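Lysyl-trna-dependent l-ysyl-phosphatidylgycerol synthase (Bacillus licheniformis, PDB 4V36) catalyses the transfer of lysine from lysyl-tRNA to phosphatidylglycerol, a tRNA-dependent membrane lipid modification associated with bacterial resistance. Local coordinates at residues Glu17-Glu20 and Ala21-Glu25; Asn29-Ser32 and His33-Phe36; Ala55-Gln59 and Arg60-Leu64; Glu276-Ala279 and Ala280-Asn284. All blocks are in the same frame, centred on the assembly; numbering follows the deposited sequence.

Contact 1 (Glu17-Glu20 and Ala21-Glu25); sequences EKLE and AFLEE
The short helix 16-25 is amphipathic, and Glu17-Glu20 and Ala21-Glu25 are successive turns of it, with a leucine pair on the inner side and a glutamate pair on the outer. Its frame is the usual i to i+4 set of backbone bonds. Ala21 N donates to Glu17 O at 3.1 Å, Phe22 N to Lys18 O at 3.0 Å, and Leu23 N to Leu19 O at 3.0 Å, the last with an angle of 159° at the hydrogen. On the inner side, Leu19 has CG anti to the backbone N (chi1 176°), which brings its branched end forward to Leu23; the CD1 methyls of Leu19 and Leu23 meet at 3.8 Å. Leu23 CG also sits 3.3 Å from Leu19 O, the oxygen that takes the N-H of Leu23. Phe22 turns its ring away from the preceding turn to meet Tyr44 edge-to-face. Tyr44 also takes a cation-pi contact from Lys18, whose NZ is salt-bridged to Glu12. The outer side is acidic. Glu24 CG rests 3.3 Å from Glu20 O, while Glu20, bent at its second torsion, brings OE2 to 3.8 Å from Glu24 OE1. The two carboxylates stand nearly perpendicular, their planes 82° apart. Two like charges so close probably repel somewhat, although solvent can screen them on this exposed side. Leucine and phenylalanine packed on strand 50-57, with glutamates turned outward, are the hallmark of an amphipathic helix lying against a beta sheet.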
loop_
_atom_site.group_PDB
_atom_site.type_symbol
_atom_site.label_atom_id
_atom_site.label_comp_id
_atom_site.label_asym_id
_atom_site.label_seq_id
_atom_site.Cartn_x
_atom_site.Cartn_y
_atom_site.Cartn_z
ATOM N N GLU A 17 6.675 -3.018 19.006
ATOM C CA GLU A 17 5.989 -2.529 20.198
ATOM C C GLU A 17 5.948 -1.005 20.244
ATOM O O GLU A 17 4.907 -0.412 20.528
ATOM C CB GLU A 17 6.660 -3.066 21.463
ATOM C CG GLU A 17 6.009 -2.588 22.753
ATOM C CD GLU A 17 6.719 -3.098 23.991
ATOM O OE1 GLU A 17 7.711 -3.842 23.845
ATOM O OE2 GLU A 17 6.284 -2.756 25.110
ATOM N N LYS A 18 7.086 -0.377 19.966
ATOM C CA LYS A 18 7.173 1.079 19.972
ATOM C C LYS A 18 6.347 1.674 18.837
ATOM O O LYS A 18 5.706 2.713 19.002
ATOM C CB LYS A 18 8.631 1.530 19.861
ATOM C CG LYS A 18 8.832 3.030 20.004
ATOM C CD LYS A 18 10.304 3.402 19.929
ATOM C CE LYS A 18 10.502 4.903 20.078
ATOM N NZ LYS A 18 11.941 5.284 20.013
ATOM N N LEU A 19 6.362 1.006 17.688
ATOM C CA LEU A 19 5.607 1.460 16.526
ATOM C C LEU A 19 4.103 1.383 16.769
ATOM O O LEU A 19 3.363 2.307 16.431
ATOM C CB LEU A 19 5.978 0.639 15.289
ATOM C CG LEU A 19 5.181 0.960 14.023
ATOM C CD1 LEU A 19 5.379 2.408 13.620
ATOM C CD2 LEU A 19 5.569 0.028 12.888
ATOM N N GLU A 20 3.660 0.273 17.353
ATOM C CA GLU A 20 2.244 0.066 17.637
ATOM C C GLU A 20 1.721 1.118 18.606
ATOM O O GLU A 20 0.625 1.650 18.429
ATOM C CB GLU A 20 2.007 -1.334 18.206
ATOM C CG GLU A 20 0.555 -1.617 18.558
ATOM C CD GLU A 20 -0.371 -1.472 17.365
ATOM O OE1 GLU A 20 -0.087 -2.081 16.313
ATOM O OE2 GLU A 20 -1.381 -0.743 17.478
ATOM N N ALA A 21 2.513 1.413 19.630
ATOM C CA ALA A 21 2.144 2.420 20.616
ATOM C C ALA A 21 2.060 3.798 19.972
ATOM O O ALA A 21 1.135 4.561 20.243
ATOM C CB ALA A 21 3.141 2.428 21.765
ATOM N N PHE A 22 3.025 4.103 19.113
ATOM C CA PHE A 22 3.094 5.402 18.454
ATOM C C PHE A 22 1.902 5.647 17.534
ATOM O O PHE A 22 1.295 6.716 17.566
ATOM C CB PHE A 22 4.398 5.523 17.656
ATOM C CG PHE A 22 4.514 6.800 16.867
ATOM C CD1 PHE A 22 5.007 7.952 17.458
ATOM C CD2 PHE A 22 4.137 6.846 15.534
ATOM C CE1 PHE A 22 5.116 9.126 16.736
ATOM C CE2 PHE A 22 4.242 8.018 14.808
ATOM C CZ PHE A 22 4.733 9.159 15.410
ATOM N N LEU A 23 1.573 4.651 16.717
ATOM C CA LEU A 23 0.545 4.806 15.691
ATOM C C LEU A 23 -0.856 4.997 16.267
ATOM O O LEU A 23 -1.744 5.515 15.590
ATOM C CB LEU A 23 0.556 3.597 14.751
ATOM C CG LEU A 23 1.766 3.500 13.820
ATOM C CD1 LEU A 23 1.680 2.260 12.943
ATOM C CD2 LEU A 23 1.886 4.757 12.972
ATOM N N GLU A 24 -1.056 4.584 17.513
ATOM C CA GLU A 24 -2.366 4.716 18.137
ATOM C C GLU A 24 -2.441 5.946 19.040
ATOM O O GLU A 24 -3.529 6.428 19.350
ATOM C CB GLU A 24 -2.714 3.453 18.929
ATOM C CG GLU A 24 -1.775 3.151 20.084
ATOM C CD GLU A 24 -2.154 1.880 20.820
ATOM O OE1 GLU A 24 -3.047 1.153 20.334
ATOM O OE2 GLU A 24 -1.561 1.607 21.886
ATOM N N GLU A 25 -1.285 6.458 19.452
ATOM C CA GLU A 25 -1.248 7.626 20.327
ATOM C C GLU A 25 -0.924 8.904 19.557
ATOM O O GLU A 25 -1.106 10.007 20.070
ATOM C CB GLU A 25 -0.227 7.425 21.452
ATOM C CG GLU A 25 1.222 7.573 21.013
ATOM C CD GLU A 25 2.205 7.309 22.139
ATOM O OE1 GLU A 25 1.776 7.286 23.312
ATOM O OE2 GLU A 25 3.406 7.122 21.849
#

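Contact 2 (Asn29-Ser32 and His33-Phe36); sequences NALS and HLGF
Ser32 O is gripped twice: by Gly35 N at 3.1 Å and by the side-chain amide NE2 of Gln53 on the neighbouring strand 50-57. The Gly35 bond is straight at the hydrogen (162°), yet its donor stands above the carbonyl plane. One residue earlier, Leu34 N makes a weak bond to Leu31 O at 3.3 Å. These i to i+3 links, repeated by Phe36 N to His33 O at 3.2 Å, wind the chain into a 3-10 turn. Just before it, the Asn29 side chain reaches forward, OD1 accepting from Leu31 N at 2.8 Å, an Asx turn. The Asn29 N-H points almost directly at Ser32 OG, 2.6 Å from Asn29 N, with an angle of 173°. That hydroxyl is also bonded to Ser68 OG, so the polar end of a buried serine is satisfied. On the apolar side, Leu34 places CG beside its own backbone N (chi1 -70°), leaving CD1 4.1 Å from Leu31 CD2, while Leu34 CB lies 3.5 Å from Leu31 O. His33 turns off in another direction, its ring meeting that of Tyr190. The side chain of Leu34 is about 7 Å from the bound lysine amide, placing this Asx turn and 3-10 segment close to the ligand pocket.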
loop_
_atom_site.group_PDB
_atom_site.type_symbol
_atom_site.label_atom_id
_atom_site.label_comp_id
_atom_site.label_asym_id
_atom_site.label_seq_id
_atom_site.Cartn_x
_atom_site.Cartn_y
_atom_site.Cartn_z
ATOM N N ASN A 29 -0.582 7.152 8.682
ATOM C CA ASN A 29 -1.118 7.377 7.347
ATOM C C ASN A 29 -1.408 6.063 6.626
ATOM O O ASN A 29 -1.676 5.043 7.261
ATOM C CB ASN A 29 -0.156 8.234 6.517
ATOM C CG ASN A 29 1.215 7.603 6.374
ATOM O OD1 ASN A 29 1.440 6.771 5.496
ATOM N ND2 ASN A 29 2.141 8.004 7.236
ATOM N N ALA A 30 -1.349 6.093 5.300
ATOM C CA ALA A 30 -1.715 4.935 4.492
ATOM C C ALA A 30 -0.635 3.856 4.483
ATOM O O ALA A 30 -0.935 2.671 4.338
ATOM C CB ALA A 30 -2.029 5.372 3.068
ATOM N N LEU A 31 0.617 4.267 4.641
ATOM C CA LEU A 31 1.740 3.344 4.530
ATOM C C LEU A 31 2.369 3.037 5.886
ATOM O O LEU A 31 3.414 2.388 5.961
ATOM C CB LEU A 31 2.795 3.917 3.583
ATOM C CG LEU A 31 2.291 4.326 2.197
ATOM C CD1 LEU A 31 3.349 5.125 1.453
ATOM C CD2 LEU A 31 1.878 3.103 1.391
ATOM N N SER A 32 1.727 3.500 6.952
ATOM C CA SER A 32 2.263 3.346 8.303
ATOM C C SER A 32 2.309 1.888 8.753
ATOM O O SER A 32 3.255 1.466 9.421
ATOM C CB SER A 32 1.437 4.164 9.298
ATOM O OG SER A 32 1.459 5.541 8.971
ATOM N N HIS A 33 1.287 1.123 8.383
ATOM C CA HIS A 33 1.172 -0.266 8.817
ATOM C C HIS A 33 2.279 -1.140 8.233
ATOM O O HIS A 33 2.603 -2.192 8.782
ATOM C CB HIS A 33 -0.197 -0.831 8.436
ATOM C CG HIS A 33 -0.505 -2.149 9.078
ATOM N ND1 HIS A 33 -0.501 -3.338 8.381
ATOM C CD2 HIS A 33 -0.822 -2.464 10.356
ATOM C CE1 HIS A 33 -0.805 -4.328 9.200
ATOM N NE2 HIS A 33 -1.005 -3.826 10.405
ATOM N N LEU A 34 2.865 -0.696 7.126
ATOM C CA LEU A 34 3.924 -1.453 6.464
ATOM C C LEU A 34 5.206 -1.505 7.293
ATOM O O LEU A 34 6.134 -2.247 6.968
ATOM C CB LEU A 34 4.219 -0.860 5.086
ATOM C CG LEU A 34 3.111 -1.061 4.051
ATOM C CD1 LEU A 34 3.479 -0.407 2.733
ATOM C CD2 LEU A 34 2.831 -2.542 3.863
ATOM N N GLY A 35 5.252 -0.719 8.363
ATOM C CA GLY A 35 6.393 -0.722 9.259
ATOM C C GLY A 35 6.496 -1.998 10.076
ATOM O O GLY A 35 7.532 -2.275 10.680
ATOM N N PHE A 36 5.422 -2.783 10.091
ATOM C CA PHE A 36 5.407 -4.033 10.842
ATOM C C PHE A 36 6.048 -5.174 10.056
ATOM O O PHE A 36 6.111 -6.307 10.532
ATOM C CB PHE A 36 3.976 -4.408 11.233
ATOM C CG PHE A 36 3.357 -3.475 12.235
ATOM C CD1 PHE A 36 3.792 -3.466 13.551
ATOM C CD2 PHE A 36 2.338 -2.614 11.865
ATOM C CE1 PHE A 36 3.226 -2.610 14.477
ATOM C CE2 PHE A 36 1.766 -1.757 12.787
ATOM C CZ PHE A 36 2.211 -1.756 14.095
#

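Contact 3 (Ala55-Gln59 and Arg60-Leu64); sequences AKVGQ and RLVVL
Flat peptide carbonyls carry the pairing of Ala55-Gln59 with Arg60-Leu64, and their neighbours approach them differently. Over one face of the Val57 carbonyl stands Arg60 N, 3.0 Å from Val57 O and 52° out of the plane. The Ala55 carbonyl is met nearly along the C=O axis instead, by Val62 N at 2.8 Å from Ala55 O, with Leu61 CA adding a CA-H...O contact to the same oxygen. Val57 N to Arg60 O, at 2.7 Å, and Ala55 N to Val62 O complete the four bonds. They make a tight beta hairpin whose two-residue loop, Gly58-Gln59, is a type II' turn; Gly58 takes the positive phi (65°) of its first corner. Ala55 with Val62 and Val57 with Arg60 are hydrogen-bonded pairs, and Lys56 with Leu61 is the non-hydrogen-bonded one between them. On the Lys56 side, Leu61 CD2 touches both CB and CG of Lys56 at 3.7 Å, and Leu61 lies on Phe81 and Ala85 of helix 74-87. Beyond this contact the lysine chain runs extended, then bends at its last torsion (chi4 -62°), bringing Lys56 NZ to 2.7 Å from Gly58 O, a hydrogen bond that straps the turn. The opposite face, with Ala55 and Val62, packs on Leu329 of helix 319-330.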
loop_
_atom_site.group_PDB
_atom_site.type_symbol
_atom_site.label_atom_id
_atom_site.label_comp_id
_atom_site.label_asym_id
_atom_site.label_seq_id
_atom_site.Cartn_x
_atom_site.Cartn_y
_atom_site.Cartn_z
ATOM N N ALA A 55 14.369 3.165 4.014
ATOM C CA ALA A 55 15.308 2.090 3.732
ATOM C C ALA A 55 16.576 2.669 3.118
ATOM O O ALA A 55 16.526 3.673 2.409
ATOM C CB ALA A 55 14.685 1.058 2.808
ATOM N N LYS A 56 17.710 2.039 3.397
ATOM C CA LYS A 56 18.994 2.533 2.918
ATOM C C LYS A 56 19.444 1.790 1.665
ATOM O O LYS A 56 19.458 0.559 1.633
ATOM C CB LYS A 56 20.054 2.410 4.015
ATOM C CG LYS A 56 21.424 2.946 3.630
ATOM C CD LYS A 56 22.397 2.844 4.795
ATOM C CE LYS A 56 23.791 3.300 4.397
ATOM N NZ LYS A 56 24.359 2.453 3.311
ATOM N N VAL A 57 19.794 2.547 0.629
ATOM C CA VAL A 57 20.317 1.975 -0.606
ATOM C C VAL A 57 21.615 2.677 -0.993
ATOM O O VAL A 57 21.596 3.728 -1.635
ATOM C CB VAL A 57 19.307 2.087 -1.768
ATOM C CG1 VAL A 57 19.871 1.441 -3.026
ATOM C CG2 VAL A 57 17.982 1.445 -1.388
ATOM N N GLY A 58 22.739 2.093 -0.596
ATOM C CA GLY A 58 24.034 2.701 -0.836
ATOM C C GLY A 58 24.168 4.002 -0.069
ATOM O O GLY A 58 24.062 4.022 1.156
ATOM N N GLN A 59 24.394 5.091 -0.794
ATOM C CA GLN A 59 24.483 6.408 -0.178
ATOM C C GLN A 59 23.172 7.171 -0.345
ATOM O O GLN A 59 23.149 8.400 -0.290
ATOM C CB GLN A 59 25.640 7.212 -0.778
ATOM C CG GLN A 59 27.026 6.667 -0.453
ATOM C CD GLN A 59 27.388 5.443 -1.274
ATOM O OE1 GLN A 59 27.021 5.335 -2.445
ATOM N NE2 GLN A 59 28.107 4.510 -0.661
ATOM N N ARG A 60 22.084 6.436 -0.551
ATOM C CA ARG A 60 20.779 7.053 -0.771
ATOM C C ARG A 60 19.698 6.435 0.111
ATOM O O ARG A 60 19.555 5.214 0.174
ATOM C CB ARG A 60 20.380 6.944 -2.245
ATOM C CG ARG A 60 21.404 7.541 -3.200
ATOM C CD ARG A 60 20.940 7.486 -4.645
ATOM N NE ARG A 60 21.999 7.900 -5.560
ATOM C CZ ARG A 60 21.825 8.109 -6.861
ATOM N NH1 ARG A 60 20.627 7.949 -7.407
ATOM N NH2 ARG A 60 22.849 8.482 -7.616
ATOM N N LEU A 61 18.939 7.290 0.792
ATOM C CA LEU A 61 17.862 6.842 1.669
ATOM C C LEU A 61 16.498 7.050 1.016
ATOM O O LEU A 61 16.199 8.137 0.522
ATOM C CB LEU A 61 17.916 7.583 3.006
ATOM C CG LEU A 61 19.217 7.520 3.809
ATOM C CD1 LEU A 61 19.139 8.438 5.017
ATOM C CD2 LEU A 61 19.518 6.095 4.244
ATOM N N VAL A 62 15.672 6.008 1.016
ATOM C CA VAL A 62 14.335 6.098 0.440
ATOM C C VAL A 62 13.261 6.066 1.523
ATOM O O VAL A 62 13.070 5.049 2.188
ATOM C CB VAL A 62 14.068 4.958 -0.563
ATOM C CG1 VAL A 62 12.708 5.141 -1.222
ATOM C CG2 VAL A 62 15.168 4.905 -1.611
ATOM N N VAL A 63 12.563 7.184 1.692
ATOM C CA VAL A 63 11.493 7.288 2.679
ATOM C C VAL A 63 10.169 6.800 2.099
ATOM O O VAL A 63 9.823 7.127 0.964
ATOM C CB VAL A 63 11.329 8.739 3.177
ATOM C CG1 VAL A 63 10.182 8.844 4.171
ATOM C CG2 VAL A 63 12.623 9.238 3.797
ATOM N N LEU A 64 9.435 6.011 2.879
ATOM C CA LEU A 64 8.136 5.510 2.445
ATOM C C LEU A 64 7.003 6.424 2.907
ATOM O O LEU A 64 6.598 6.389 4.069
ATOM C CB LEU A 64 7.907 4.089 2.964
ATOM C CG LEU A 64 6.606 3.421 2.514
ATOM C CD1 LEU A 64 6.558 3.318 0.998
ATOM C CD2 LEU A 64 6.450 2.051 3.151
#

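Contact 4 (Glu276-Ala279 and Ala280-Asn284); sequences ERLA and AVIFN
Glu276 begins the walk along the first turn of helix 276-285: Glu276 O receives Ala280 N at 3.0 Å. Its side chain, bent at the second torsion, bends forward along the helix until OE2 lies 4.2 Å from Ala280 CB, a loose touch between carboxylate and methyl. Arg277 comes next. Arg277 O accepts from Val281 N at 3.2 Å, and Val281 CG2 comes equally close, 3.2 Å from Arg277 O, because this branch sits beside the backbone N. The Arg277 side chain itself leads off towards Pro320 and Val321 of helix 319-330, on which Val281 also packs. Leu278 N is bonded to Thr275 OG1 just ahead of the turn. Further on, Leu278 O takes Ile282 N at 3.1 Å, and Leu278 CG meets Ile282 CD1 at 4.3 Å, the apolar pair of this turn. Last comes Ala279, whose O receives Phe283 N almost straight, at 176°. Ala279 O lies at the ring edge, near the ring plane, 3.1 Å from Phe283 CD2. Phe283 CG is anti to its carbonyl carbon (chi1 -75°), which sets the ring alongside the preceding turn. Because the ring presents its hydrogen-bearing, slightly positive edge to a carbonyl oxygen, the approach is probably mildly favourable, supplementing the backbone bond at an otherwise exposed phenylalanine.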
loop_
_atom_site.group_PDB
_atom_site.type_symbol
_atom_site.label_atom_id
_atom_site.label_comp_id
_atom_site.label_asym_id
_atom_site.label_seq_id
_atom_site.Cartn_x
_atom_site.Cartn_y
_atom_site.Cartn_z
ATOM N N GLU A 276 13.585 9.173 -23.365
ATOM C CA GLU A 276 13.519 7.740 -23.623
ATOM C C GLU A 276 13.966 6.955 -22.395
ATOM O O GLU A 276 13.427 5.887 -22.102
ATOM C CB GLU A 276 14.369 7.364 -24.838
ATOM C CG GLU A 276 14.360 5.879 -25.166
ATOM C CD GLU A 276 12.960 5.328 -25.377
ATOM O OE1 GLU A 276 12.088 6.070 -25.878
ATOM O OE2 GLU A 276 12.728 4.150 -25.038
ATOM N N ARG A 277 14.950 7.496 -21.682
ATOM C CA ARG A 277 15.419 6.901 -20.434
ATOM C C ARG A 277 14.270 6.714 -19.452
ATOM O O ARG A 277 14.009 5.605 -18.989
ATOM C CB ARG A 277 16.500 7.770 -19.791
ATOM C CG ARG A 277 17.813 7.830 -20.548
ATOM C CD ARG A 277 18.770 8.796 -19.865
ATOM N NE ARG A 277 19.014 8.432 -18.470
ATOM C CZ ARG A 277 19.485 9.270 -17.552
ATOM N NH1 ARG A 277 19.757 10.526 -17.876
ATOM N NH2 ARG A 277 19.681 8.856 -16.307
ATOM N N LEU A 278 13.585 7.811 -19.149
ATOM C CA LEU A 278 12.497 7.808 -18.180
ATOM C C LEU A 278 11.337 6.931 -18.638
ATOM O O LEU A 278 10.736 6.216 -17.835
ATOM C CB LEU A 278 12.010 9.238 -17.929
ATOM C CG LEU A 278 10.951 9.420 -16.841
ATOM C CD1 LEU A 278 11.456 8.884 -15.510
ATOM C CD2 LEU A 278 10.560 10.883 -16.720
ATOM N N ALA A 279 11.032 6.987 -19.931
ATOM C CA ALA A 279 9.931 6.214 -20.496
ATOM C C ALA A 279 10.164 4.715 -20.337
ATOM O O ALA A 279 9.270 3.982 -19.916
ATOM C CB ALA A 279 9.736 6.567 -21.963
ATOM N N ALA A 280 11.371 4.267 -20.668
ATOM C CA ALA A 280 11.716 2.852 -20.584
ATOM C C ALA A 280 11.661 2.347 -19.145
ATOM O O ALA A 280 11.255 1.213 -18.889
ATOM C CB ALA A 280 13.096 2.611 -21.176
ATOM N N VAL A 281 12.067 3.199 -18.210
ATOM C CA VAL A 281 12.082 2.838 -16.798
ATOM C C VAL A 281 10.667 2.670 -16.246
ATOM O O VAL A 281 10.391 1.734 -15.496
ATOM C CB VAL A 281 12.833 3.893 -15.964
ATOM C CG1 VAL A 281 12.648 3.634 -14.484
ATOM C CG2 VAL A 281 14.309 3.893 -16.322
ATOM N N ILE A 282 9.772 3.573 -16.633
ATOM C CA ILE A 282 8.402 3.550 -16.131
ATOM C C ILE A 282 7.628 2.328 -16.614
ATOM O O ILE A 282 6.977 1.650 -15.820
ATOM C CB ILE A 282 7.640 4.821 -16.537
ATOM C CG1 ILE A 282 8.186 6.020 -15.766
ATOM C CG2 ILE A 282 6.151 4.664 -16.272
ATOM C CD1 ILE A 282 7.321 7.238 -15.864
ATOM N N PHE A 283 7.703 2.041 -17.909
ATOM C CA PHE A 283 7.016 0.878 -18.463
ATOM C C PHE A 283 7.600 -0.419 -17.907
ATOM O O PHE A 283 6.908 -1.434 -17.818
ATOM C CB PHE A 283 7.083 0.885 -19.991
ATOM C CG PHE A 283 6.153 1.879 -20.631
ATOM C CD1 PHE A 283 4.793 1.625 -20.704
ATOM C CD2 PHE A 283 6.636 3.064 -21.160
ATOM C CE1 PHE A 283 3.932 2.537 -21.289
ATOM C CE2 PHE A 283 5.782 3.979 -21.747
ATOM C CZ PHE A 283 4.428 3.715 -21.813
ATOM N N ASN A 284 8.875 -0.378 -17.536
ATOM C CA ASN A 284 9.502 -1.489 -16.831
ATOM C C ASN A 284 8.920 -1.628 -15.432
ATOM O O ASN A 284 8.787 -2.732 -14.901
ATOM C CB ASN A 284 11.018 -1.289 -16.746
ATOM C CG ASN A 284 11.705 -2.359 -15.915
ATOM O OD1 ASN A 284 11.827 -2.233 -14.697
ATOM N ND2 ASN A 284 12.161 -3.418 -16.574
#

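In the fold
From the N terminus the four contacts follow one another in series, neither nesting nor crossing, and each is local, between adjoining pieces of chain. Contact 1 lies in helix 16-25, and the loop after it carries contact 2; the two touch, Leu19 and Glu20 meeting Phe36 and Leu23 meeting Ser32. Contact 3 closes the hairpin of strands 50-57 and 60-69, and Leu64 reaches back to Leu31 and Leu34, so contact 2 bridges helix and sheet. Contact 4 stands apart, its centre about 39 Å from that of contact 1 on the opposite side of the chain's centre. Helix 319-330 connects it indirectly to contact 3, since both pack on that helix.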